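Local coordinates for glycosyl hydrolases family 2, sugar binding domain protein (Bacteroides uniformis str. 3978 T3 ii, PDB 6D1P) that acts as a gut-bacterial beta-glucuronidase of glycoside hydrolase family 2, probably cleaving glucuronic acid from beta-glucuronides, at residues 132-137 / 182-187; 361-366 / 370-375; 387-392 / 448-453. One frame throughout, in Å; residues are numbered along the deposited sequence.

Overall arrangement
Contact 1 joins two loops of the sugar-binding domain, while contacts 2 and 3 belong to the TIM barrel; loops 361-366 and 387-392 leave the C-terminal ends of neighbouring barrel strands, and contact 1 packs against them. Contacts 1 and 2 have centres about 13 Å apart and share aromatic packing: the stacked rings of Tyr134 and Tyr366 approach to 3.4 Å between their CD1 atoms, and Phe184 also packs on Tyr366. Contacts 1 and 3, about 15 Å between centres, meet where Ser182 and Phe184 lie against Cys390. Contacts 2 and 3, about 18 Å centre to centre, touch through His365 and Pro388. Glycerol, probably from the crystallisation liquor, lies close to Phe184, His365 and Arg391 and may mark a pocket.

Contact 1: 132-137 / 182-187; sequences GGYDEW and SDFNLY
Phe184 is the first residue of 182-187 to meet the other loop: its CE2 lies 4.0 Å from Tyr134 OH, which sits at the edge of the phenylalanine ring and in its plane. The two side chains run at an oblique angle, so a hydroxyl borders the ring without covering a face. A chi1 of 61°, placing CG between the backbone N and the carbonyl carbon, swings the Phe184 ring toward 132-137. Beyond it, Phe184 also touches Phe581 of the barrel.

Asn185 contributes its backbone. Its carbonyl O is 4.2 Å from Tyr134 OH, too far for a direct bond, and a water takes up the difference. That water donates to Asn185 O at 2.8 Å and meets Tyr134 OH at 2.6 Å, lying in the plane of the tyrosine ring; the two bonds open at about 102° at the water.

Leu186 follows with its CA 4.1 Å from the same hydroxyl, a plain van der Waals approach. The nearest atom of its side chain is about 4 Å from a potassium ion.

Tyr187 closes the site with its backbone N, which donates to the water at 3.2 Å; the two backbone partners lie at a narrower angle there, about 66°. Its own ring leads elsewhere, carrying OH to Asp333, a residue of a sodium site. Asn185 CB lies over one face of that ring, toward the rim.

A single water thus has three protein partners, two of them backbone groups two residues apart, and links the buried Tyr134 hydroxyl to the neighbouring loop. The case illustrates how little direct polar contact two loops may need: the water satisfies a carbonyl and an amide at once, and the tyrosine reaches both through it while an aromatic edge borders its oxygen.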
loop_
_atom_site.group_PDB
_atom_site.type_symbol
_atom_site.label_atom_id
_atom_site.label_comp_id
_atom_site.label_asym_id
_atom_site.label_seq_id
_atom_site.Cartn_x
_atom_site.Cartn_y
_atom_site.Cartn_z
ATOM N N GLY A 132 -19.574 -7.552 7.490
ATOM C CA GLY A 132 -20.322 -8.064 6.368
ATOM C C GLY A 132 -20.344 -7.045 5.252
ATOM O O GLY A 132 -20.876 -5.943 5.421
ATOM N N GLY A 133 -19.777 -7.396 4.105
ATOM C CA GLY A 133 -19.625 -6.445 3.032
ATOM C C GLY A 133 -20.749 -6.398 2.032
ATOM O O GLY A 133 -20.603 -5.739 1.000
ATOM N N TYR A 134 -21.867 -7.071 2.275
ATOM C CA TYR A 134 -22.823 -7.225 1.184
ATOM C C TYR A 134 -24.278 -7.036 1.570
ATOM O O TYR A 134 -25.124 -7.032 0.674
ATOM C CB TYR A 134 -22.648 -8.607 0.536
ATOM C CG TYR A 134 -21.214 -8.846 0.192
ATOM C CD1 TYR A 134 -20.681 -8.336 -0.990
ATOM C CD2 TYR A 134 -20.364 -9.507 1.079
ATOM C CE1 TYR A 134 -19.335 -8.496 -1.297
ATOM C CE2 TYR A 134 -19.019 -9.677 0.776
ATOM C CZ TYR A 134 -18.510 -9.165 -0.411
ATOM O OH TYR A 134 -17.178 -9.326 -0.733
ATOM N N ASP A 135 -24.608 -6.886 2.845
ATOM C CA ASP A 135 -25.971 -6.621 3.274
ATOM C C ASP A 135 -26.121 -5.147 3.650
ATOM O O ASP A 135 -25.137 -4.427 3.848
ATOM C CB ASP A 135 -26.349 -7.520 4.458
ATOM C CG ASP A 135 -25.339 -7.446 5.608
ATOM O OD1 ASP A 135 -24.172 -7.055 5.369
ATOM O OD2 ASP A 135 -25.716 -7.783 6.753
ATOM N N GLU A 136 -27.370 -4.703 3.746
ATOM C CA GLU A 136 -27.667 -3.316 4.068
ATOM C C GLU A 136 -27.823 -3.152 5.565
ATOM O O GLU A 136 -28.266 -4.064 6.269
ATOM C CB GLU A 136 -28.949 -2.847 3.389
ATOM C CG GLU A 136 -28.994 -3.125 1.920
ATOM C CD GLU A 136 -30.220 -2.537 1.272
ATOM O OE1 GLU A 136 -31.276 -2.491 1.934
ATOM O OE2 GLU A 136 -30.119 -2.107 0.110
ATOM N N TRP A 137 -27.485 -1.958 6.040
ATOM C CA TRP A 137 -27.520 -1.655 7.464
ATOM C C TRP A 137 -27.543 -0.140 7.588
ATOM O O TRP A 137 -27.312 0.578 6.615
ATOM C CB TRP A 137 -26.322 -2.288 8.188
ATOM C CG TRP A 137 -24.992 -1.888 7.565
ATOM C CD1 TRP A 137 -24.445 -2.362 6.406
ATOM C CD2 TRP A 137 -24.055 -0.942 8.092
ATOM N NE1 TRP A 137 -23.235 -1.760 6.171
ATOM C CE2 TRP A 137 -22.972 -0.879 7.190
ATOM C CE3 TRP A 137 -24.034 -0.133 9.228
ATOM C CZ2 TRP A 137 -21.882 -0.034 7.387
ATOM C CZ3 TRP A 137 -22.939 0.711 9.425
ATOM C CH2 TRP A 137 -21.886 0.757 8.501
ATOM N N SER A 182 -11.751 -17.740 -1.720
ATOM C CA SER A 182 -12.721 -17.492 -2.778
ATOM C C SER A 182 -12.047 -16.954 -4.032
ATOM O O SER A 182 -11.032 -16.250 -3.968
ATOM C CB SER A 182 -13.780 -16.494 -2.313
ATOM O OG SER A 182 -14.595 -17.053 -1.296
ATOM N N ASP A 183 -12.654 -17.268 -5.179
ATOM C CA ASP A 183 -12.193 -16.823 -6.493
ATOM C C ASP A 183 -12.751 -15.442 -6.878
ATOM O O ASP A 183 -13.165 -15.197 -8.020
ATOM C CB ASP A 183 -12.553 -17.896 -7.514
ATOM C CG ASP A 183 -11.918 -17.666 -8.880
ATOM O OD1 ASP A 183 -10.737 -17.272 -8.958
ATOM O OD2 ASP A 183 -12.620 -17.925 -9.893
ATOM N N PHE A 184 -12.780 -14.514 -5.925
ATOM C CA PHE A 184 -13.117 -13.117 -6.182
ATOM C C PHE A 184 -12.461 -12.277 -5.096
ATOM O O PHE A 184 -11.999 -12.805 -4.078
ATOM C CB PHE A 184 -14.644 -12.905 -6.238
ATOM C CG PHE A 184 -15.366 -13.254 -4.958
ATOM C CD1 PHE A 184 -15.780 -14.564 -4.704
ATOM C CD2 PHE A 184 -15.670 -12.277 -4.029
ATOM C CE1 PHE A 184 -16.472 -14.898 -3.529
ATOM C CE2 PHE A 184 -16.357 -12.595 -2.842
ATOM C CZ PHE A 184 -16.758 -13.918 -2.600
ATOM N N ASN A 185 -12.382 -10.962 -5.329
ATOM C CA ASN A 185 -11.791 -10.073 -4.324
ATOM C C ASN A 185 -12.805 -9.798 -3.226
ATOM O O ASN A 185 -13.997 -9.637 -3.506
ATOM C CB ASN A 185 -11.339 -8.739 -4.919
ATOM C CG ASN A 185 -10.284 -8.896 -6.004
ATOM O OD1 ASN A 185 -10.564 -8.686 -7.195
ATOM N ND2 ASN A 185 -9.062 -9.229 -5.600
ATOM N N LEU A 186 -12.328 -9.776 -1.974
ATOM C CA LEU A 186 -13.075 -9.227 -0.840
ATOM C C LEU A 186 -12.783 -7.733 -0.835
ATOM O O LEU A 186 -11.857 -7.255 -0.168
ATOM C CB LEU A 186 -12.681 -9.882 0.478
ATOM C CG LEU A 186 -13.310 -11.222 0.909
ATOM C CD1 LEU A 186 -13.191 -12.304 -0.160
ATOM C CD2 LEU A 186 -12.694 -11.719 2.235
ATOM N N TYR A 187 -13.599 -6.997 -1.586
ATOM C CA TYR A 187 -13.370 -5.585 -1.841
ATOM C C TYR A 187 -13.530 -4.745 -0.574
ATOM O O TYR A 187 -14.284 -5.083 0.333
ATOM C CB TYR A 187 -14.343 -5.101 -2.916
ATOM C CG TYR A 187 -13.912 -5.406 -4.328
ATOM C CD1 TYR A 187 -12.648 -5.042 -4.773
ATOM C CD2 TYR A 187 -14.763 -6.065 -5.217
ATOM C CE1 TYR A 187 -12.241 -5.298 -6.070
ATOM C CE2 TYR A 187 -14.367 -6.334 -6.535
ATOM C CZ TYR A 187 -13.093 -5.949 -6.947
ATOM O OH TYR A 187 -12.655 -6.187 -8.237
HETATM O O HOH W 1 -16.294 -8.115 -2.861
#

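Contact 2: 361-366 / 370-375; sequences IRLGHY and GIILRL
Leu363 splits its two methyls between two neighbours on the helix. CD2 meets Ile372 CG2 at 3.8 Å, and CD1 meets Leu373 CD2 at 3.7 Å, so a forked tip faces two consecutive residues of one helical turn. As side chains, Leu363 and Ile372 run antiparallel past one another; against Leu373 the leucine comes across at a slant.

The torsions explain the fit. In Ile372 the CG2 branch stands anti to the backbone N, with CG1 beside that N (chi1 -58°), which leaves CG2 as the branch offered to Leu363. Leu373 starts off pointing past the strand, and its CD2 methyl then bends back to complete the contact.

Leu363 is itself the centre of an inverse gamma turn where the chain leaves strand 360-362. Arg362, just before it, points to a different side and forms salt bridges with Glu386 and Glu512, whereas Leu363 also packs on Val383 and Glu385 of the next strand. Strand 360-362, helix 370-379 and the parallel strand 382-386 follow one another as a beta-alpha-beta unit of a TIM barrel, and the contact packs the first strand's end on its helix.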
loop_
_atom_site.group_PDB
_atom_site.type_symbol
_atom_site.label_atom_id
_atom_site.label_comp_id
_atom_site.label_asym_id
_atom_site.label_seq_id
_atom_site.Cartn_x
_atom_site.Cartn_y
_atom_site.Cartn_z
ATOM N N ILE A 361 -30.489 -15.455 -13.249
ATOM C CA ILE A 361 -29.151 -15.049 -12.852
ATOM C C ILE A 361 -28.918 -15.426 -11.393
ATOM O O ILE A 361 -29.803 -15.272 -10.541
ATOM C CB ILE A 361 -28.937 -13.541 -13.102
ATOM C CG1 ILE A 361 -27.479 -13.146 -12.811
ATOM C CG2 ILE A 361 -29.949 -12.705 -12.303
ATOM C CD1 ILE A 361 -27.133 -11.733 -13.298
ATOM N N ARG A 362 -27.723 -15.948 -11.126
ATOM C CA ARG A 362 -27.205 -16.122 -9.777
ATOM C C ARG A 362 -26.225 -14.988 -9.491
ATOM O O ARG A 362 -25.275 -14.782 -10.248
ATOM C CB ARG A 362 -26.528 -17.489 -9.630
ATOM C CG ARG A 362 -25.869 -17.772 -8.274
ATOM C CD ARG A 362 -25.474 -19.249 -8.206
ATOM N NE ARG A 362 -24.562 -19.605 -7.111
ATOM C CZ ARG A 362 -23.349 -20.123 -7.286
ATOM N NH1 ARG A 362 -22.859 -20.316 -8.513
ATOM N NH2 ARG A 362 -22.619 -20.447 -6.232
ATOM N N LEU A 363 -26.459 -14.265 -8.397
ATOM C CA LEU A 363 -25.794 -12.984 -8.139
ATOM C C LEU A 363 -24.462 -13.179 -7.402
ATOM O O LEU A 363 -24.248 -12.669 -6.301
ATOM C CB LEU A 363 -26.727 -12.071 -7.349
ATOM C CG LEU A 363 -28.061 -11.732 -8.032
ATOM C CD1 LEU A 363 -28.913 -10.841 -7.141
ATOM C CD2 LEU A 363 -27.824 -11.067 -9.387
ATOM N N GLY A 364 -23.543 -13.882 -8.057
ATOM C CA GLY A 364 -22.273 -14.144 -7.427
ATOM C C GLY A 364 -22.471 -14.942 -6.152
ATOM O O GLY A 364 -23.419 -15.728 -6.018
ATOM N N HIS A 365 -21.599 -14.693 -5.173
ATOM C CA HIS A 365 -21.596 -15.453 -3.935
ATOM C C HIS A 365 -21.992 -14.597 -2.739
ATOM O O HIS A 365 -21.540 -14.837 -1.617
ATOM C CB HIS A 365 -20.224 -16.095 -3.715
ATOM C CG HIS A 365 -19.806 -17.005 -4.825
ATOM N ND1 HIS A 365 -20.625 -18.007 -5.314
ATOM C CD2 HIS A 365 -18.669 -17.058 -5.557
ATOM C CE1 HIS A 365 -19.997 -18.651 -6.283
ATOM N NE2 HIS A 365 -18.810 -18.092 -6.452
ATOM N N TYR A 366 -22.853 -13.610 -2.953
ATOM C CA TYR A 366 -23.223 -12.710 -1.866
ATOM C C TYR A 366 -24.464 -11.931 -2.290
ATOM O O TYR A 366 -24.782 -11.828 -3.482
ATOM C CB TYR A 366 -22.063 -11.759 -1.516
ATOM C CG TYR A 366 -21.330 -11.307 -2.756
ATOM C CD1 TYR A 366 -21.839 -10.286 -3.555
ATOM C CD2 TYR A 366 -20.151 -11.935 -3.161
ATOM C CE1 TYR A 366 -21.170 -9.873 -4.710
ATOM C CE2 TYR A 366 -19.468 -11.535 -4.316
ATOM C CZ TYR A 366 -19.995 -10.507 -5.090
ATOM O OH TYR A 366 -19.347 -10.123 -6.231
ATOM N N GLY A 370 -29.406 -3.640 -4.078
ATOM C CA GLY A 370 -30.834 -3.594 -4.341
ATOM C C GLY A 370 -31.170 -3.089 -5.733
ATOM O O GLY A 370 -32.223 -3.439 -6.274
ATOM N N ILE A 371 -30.284 -2.279 -6.330
ATOM C CA ILE A 371 -30.484 -1.813 -7.698
ATOM C C ILE A 371 -30.530 -2.989 -8.656
ATOM O O ILE A 371 -31.290 -2.981 -9.633
ATOM C CB ILE A 371 -29.381 -0.812 -8.089
ATOM C CG1 ILE A 371 -29.364 0.342 -7.093
ATOM C CG2 ILE A 371 -29.609 -0.285 -9.485
ATOM C CD1 ILE A 371 -28.148 1.216 -7.184
ATOM N N ILE A 372 -29.724 -4.018 -8.395
ATOM C CA ILE A 372 -29.728 -5.191 -9.264
ATOM C C ILE A 372 -31.040 -5.952 -9.127
ATOM O O ILE A 372 -31.605 -6.432 -10.117
ATOM C CB ILE A 372 -28.521 -6.086 -8.942
ATOM C CG1 ILE A 372 -27.205 -5.296 -9.100
ATOM C CG2 ILE A 372 -28.571 -7.351 -9.785
ATOM C CD1 ILE A 372 -26.841 -5.007 -10.512
ATOM N N LEU A 373 -31.541 -6.070 -7.896
ATOM C CA LEU A 373 -32.801 -6.766 -7.659
ATOM C C LEU A 373 -33.951 -6.056 -8.361
ATOM O O LEU A 373 -34.756 -6.689 -9.057
ATOM C CB LEU A 373 -33.054 -6.868 -6.151
ATOM C CG LEU A 373 -32.300 -7.948 -5.365
ATOM C CD1 LEU A 373 -32.906 -9.287 -5.711
ATOM C CD2 LEU A 373 -30.762 -7.974 -5.604
ATOM N N ARG A 374 -34.035 -4.730 -8.197
ATOM C CA ARG A 374 -35.051 -3.968 -8.915
ATOM C C ARG A 374 -34.931 -4.175 -10.418
ATOM O O ARG A 374 -35.938 -4.376 -11.104
ATOM C CB ARG A 374 -34.949 -2.488 -8.564
ATOM C CG ARG A 374 -35.437 -2.162 -7.177
ATOM C CD ARG A 374 -34.923 -0.807 -6.722
ATOM N NE ARG A 374 -34.316 -0.932 -5.404
ATOM C CZ ARG A 374 -33.375 -0.129 -4.922
ATOM N NH1 ARG A 374 -32.913 0.889 -5.653
ATOM N NH2 ARG A 374 -32.891 -0.364 -3.707
ATOM N N LEU A 375 -33.705 -4.168 -10.948
ATOM C CA LEU A 375 -33.539 -4.411 -12.380
ATOM C C LEU A 375 -34.006 -5.811 -12.785
ATOM O O LEU A 375 -34.559 -5.993 -13.877
ATOM C CB LEU A 375 -32.081 -4.183 -12.779
ATOM C CG LEU A 375 -31.685 -2.699 -12.872
ATOM C CD1 LEU A 375 -30.156 -2.507 -12.712
ATOM C CD2 LEU A 375 -32.192 -2.074 -14.178
#

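Contact 3: 387-392 / 448-453; sequences IPWCRG and GELHDL
One methyl group, Leu450 CD1, carries the whole of this contact, receiving both an isoleucine and a tryptophan from the loop. Trp389 CE3 comes to 3.7 Å from it and Trp389 CZ3 to 3.9 Å, so the methyl lies near the benzene part of the indole. Ile387 adds its terminal CD1 at 4.0 Å. Seen from the leucine methyl, the directions to Ile387 CD1 and Trp389 CE3 differ by about 84°, so the two loop residues come from well-separated sides.

The loop earns this convergence by turning sharply. Trp389 is the centre of an inverse gamma turn; just before it, Trp389 N bonds weakly to Ile387 O across Pro388, and the chain shape lets residues two apart aim at one point. Trp389 has CG anti to the backbone N (chi1 -168°), which carries the indole toward the helix; Ile387 instead places CG1 between the backbone N and the carbonyl carbon (chi1 53°), and the arm ending in CD1 extends from there. The indole is held further by a hydrogen bond from NE1 to Gly393 O and by an edge-to-face meeting with Phe446, one turn back along the same helix as Leu450.

All three touching residues are buried, and the side-chain atoms that meet are apolar, so the contact is van der Waals packing. Leu407 of helix 397-414 touches both Ile387 and Leu450, joining the cluster to a second helix. Farther along the loop, Arg391 pairs with Glu428 and packs on Pro58 of the second subunit.

Segment 387-392 follows strand 382-386, and segment 448-453 lies in helix 440-457, which follows strand 420-432. The contact therefore joins a loop at the C-terminal end of one strand to the outer helix after the next, packing that belongs to the wall of a TIM barrel.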
loop_
_atom_site.group_PDB
_atom_site.type_symbol
_atom_site.label_atom_id
_atom_site.label_comp_id
_atom_site.label_asym_id
_atom_site.label_seq_id
_atom_site.Cartn_x
_atom_site.Cartn_y
_atom_site.Cartn_z
ATOM N N ILE A 387 -25.796 -16.367 0.511
ATOM C CA ILE A 387 -24.887 -15.759 1.488
ATOM C C ILE A 387 -23.443 -16.144 1.193
ATOM O O ILE A 387 -23.187 -17.195 0.585
ATOM C CB ILE A 387 -25.239 -16.154 2.928
ATOM C CG1 ILE A 387 -25.342 -17.680 3.079
ATOM C CG2 ILE A 387 -26.474 -15.414 3.391
ATOM C CD1 ILE A 387 -25.156 -18.139 4.533
ATOM N N PRO A 388 -22.461 -15.336 1.631
ATOM C CA PRO A 388 -21.072 -15.608 1.245
ATOM C C PRO A 388 -20.375 -16.639 2.128
ATOM O O PRO A 388 -19.185 -16.485 2.441
ATOM C CB PRO A 388 -20.406 -14.220 1.331
ATOM C CG PRO A 388 -21.258 -13.416 2.222
ATOM C CD PRO A 388 -22.605 -14.043 2.333
ATOM N N TRP A 389 -21.091 -17.695 2.530
ATOM C CA TRP A 389 -20.437 -18.876 3.104
ATOM C C TRP A 389 -19.810 -19.639 1.937
ATOM O O TRP A 389 -20.381 -20.570 1.363
ATOM C CB TRP A 389 -21.418 -19.734 3.894
ATOM C CG TRP A 389 -20.718 -20.778 4.704
ATOM C CD1 TRP A 389 -19.402 -20.786 5.055
ATOM C CD2 TRP A 389 -21.283 -21.976 5.251
ATOM N NE1 TRP A 389 -19.111 -21.902 5.785
ATOM C CE2 TRP A 389 -20.250 -22.651 5.925
ATOM C CE3 TRP A 389 -22.561 -22.537 5.240
ATOM C CZ2 TRP A 389 -20.452 -23.864 6.587
ATOM C CZ3 TRP A 389 -22.765 -23.741 5.892
ATOM C CH2 TRP A 389 -21.711 -24.395 6.559
ATOM N N CYS A 390 -18.606 -19.219 1.574
ATOM C CA CYS A 390 -17.983 -19.597 0.309
ATOM C C CYS A 390 -16.553 -20.051 0.591
ATOM O O CYS A 390 -15.662 -19.214 0.769
ATOM C CB CYS A 390 -18.036 -18.422 -0.664
ATOM S SG CYS A 390 -17.290 -18.679 -2.273
ATOM N N ARG A 391 -16.359 -21.377 0.640
ATOM C CA ARG A 391 -15.073 -22.052 0.824
ATOM C C ARG A 391 -14.510 -21.916 2.239
ATOM O O ARG A 391 -14.954 -21.067 3.023
ATOM C CB ARG A 391 -14.025 -21.557 -0.177
ATOM C CG ARG A 391 -14.330 -21.917 -1.639
ATOM C CD ARG A 391 -13.232 -21.463 -2.598
ATOM N NE ARG A 391 -13.570 -21.890 -3.953
ATOM C CZ ARG A 391 -12.826 -21.665 -5.034
ATOM N NH1 ARG A 391 -11.674 -20.993 -4.936
ATOM N NH2 ARG A 391 -13.238 -22.120 -6.221
ATOM N N GLY A 392 -13.588 -22.826 2.584
ATOM C CA GLY A 392 -12.673 -22.669 3.696
ATOM C C GLY A 392 -12.949 -23.544 4.899
ATOM O O GLY A 392 -12.041 -23.742 5.719
ATOM N N GLY A 448 -27.597 -27.519 8.088
ATOM C CA GLY A 448 -28.981 -27.851 8.390
ATOM C C GLY A 448 -29.662 -26.790 9.223
ATOM O O GLY A 448 -30.855 -26.536 9.054
ATOM N N GLU A 449 -28.917 -26.149 10.130
ATOM C CA GLU A 449 -29.472 -25.022 10.874
ATOM C C GLU A 449 -29.840 -23.873 9.938
ATOM O O GLU A 449 -30.891 -23.240 10.098
ATOM C CB GLU A 449 -28.475 -24.540 11.936
ATOM C CG GLU A 449 -28.935 -23.272 12.669
ATOM C CD GLU A 449 -27.905 -22.684 13.646
ATOM O OE1 GLU A 449 -26.917 -23.362 14.017
ATOM O OE2 GLU A 449 -28.106 -21.524 14.060
ATOM N N LEU A 450 -28.965 -23.581 8.968
ATOM C CA LEU A 450 -29.220 -22.491 8.030
ATOM C C LEU A 450 -30.414 -22.804 7.141
ATOM O O LEU A 450 -31.254 -21.935 6.908
ATOM C CB LEU A 450 -27.974 -22.203 7.180
ATOM C CG LEU A 450 -26.806 -21.488 7.885
ATOM C CD1 LEU A 450 -25.590 -21.333 6.943
ATOM C CD2 LEU A 450 -27.225 -20.122 8.427
ATOM N N HIS A 451 -30.526 -24.043 6.662
ATOM C CA HIS A 451 -31.701 -24.401 5.867
ATOM C C HIS A 451 -32.992 -24.186 6.654
ATOM O O HIS A 451 -33.961 -23.622 6.128
ATOM C CB HIS A 451 -31.603 -25.845 5.383
ATOM C CG HIS A 451 -32.881 -26.366 4.805
ATOM N ND1 HIS A 451 -33.243 -26.164 3.490
ATOM C CD2 HIS A 451 -33.894 -27.064 5.374
ATOM C CE1 HIS A 451 -34.417 -26.728 3.274
ATOM N NE2 HIS A 451 -34.828 -27.285 4.398
ATOM N N ASP A 452 -33.012 -24.609 7.923
ATOM C CA ASP A 452 -34.207 -24.433 8.742
ATOM C C ASP A 452 -34.482 -22.961 9.000
ATOM O O ASP A 452 -35.646 -22.539 9.054
ATOM C CB ASP A 452 -34.059 -25.181 10.066
ATOM C CG ASP A 452 -34.019 -26.668 9.889
ATOM O OD1 ASP A 452 -34.617 -27.150 8.923
ATOM O OD2 ASP A 452 -33.385 -27.364 10.705
ATOM N N LEU A 453 -33.423 -22.169 9.176
ATOM C CA LEU A 453 -33.600 -20.741 9.414
ATOM C C LEU A 453 -34.247 -20.070 8.210
ATOM O O LEU A 453 -35.169 -19.262 8.364
ATOM C CB LEU A 453 -32.251 -20.088 9.749
ATOM C CG LEU A 453 -32.191 -18.577 9.999
ATOM C CD1 LEU A 453 -33.210 -18.194 11.034
ATOM C CD2 LEU A 453 -30.783 -18.106 10.453
#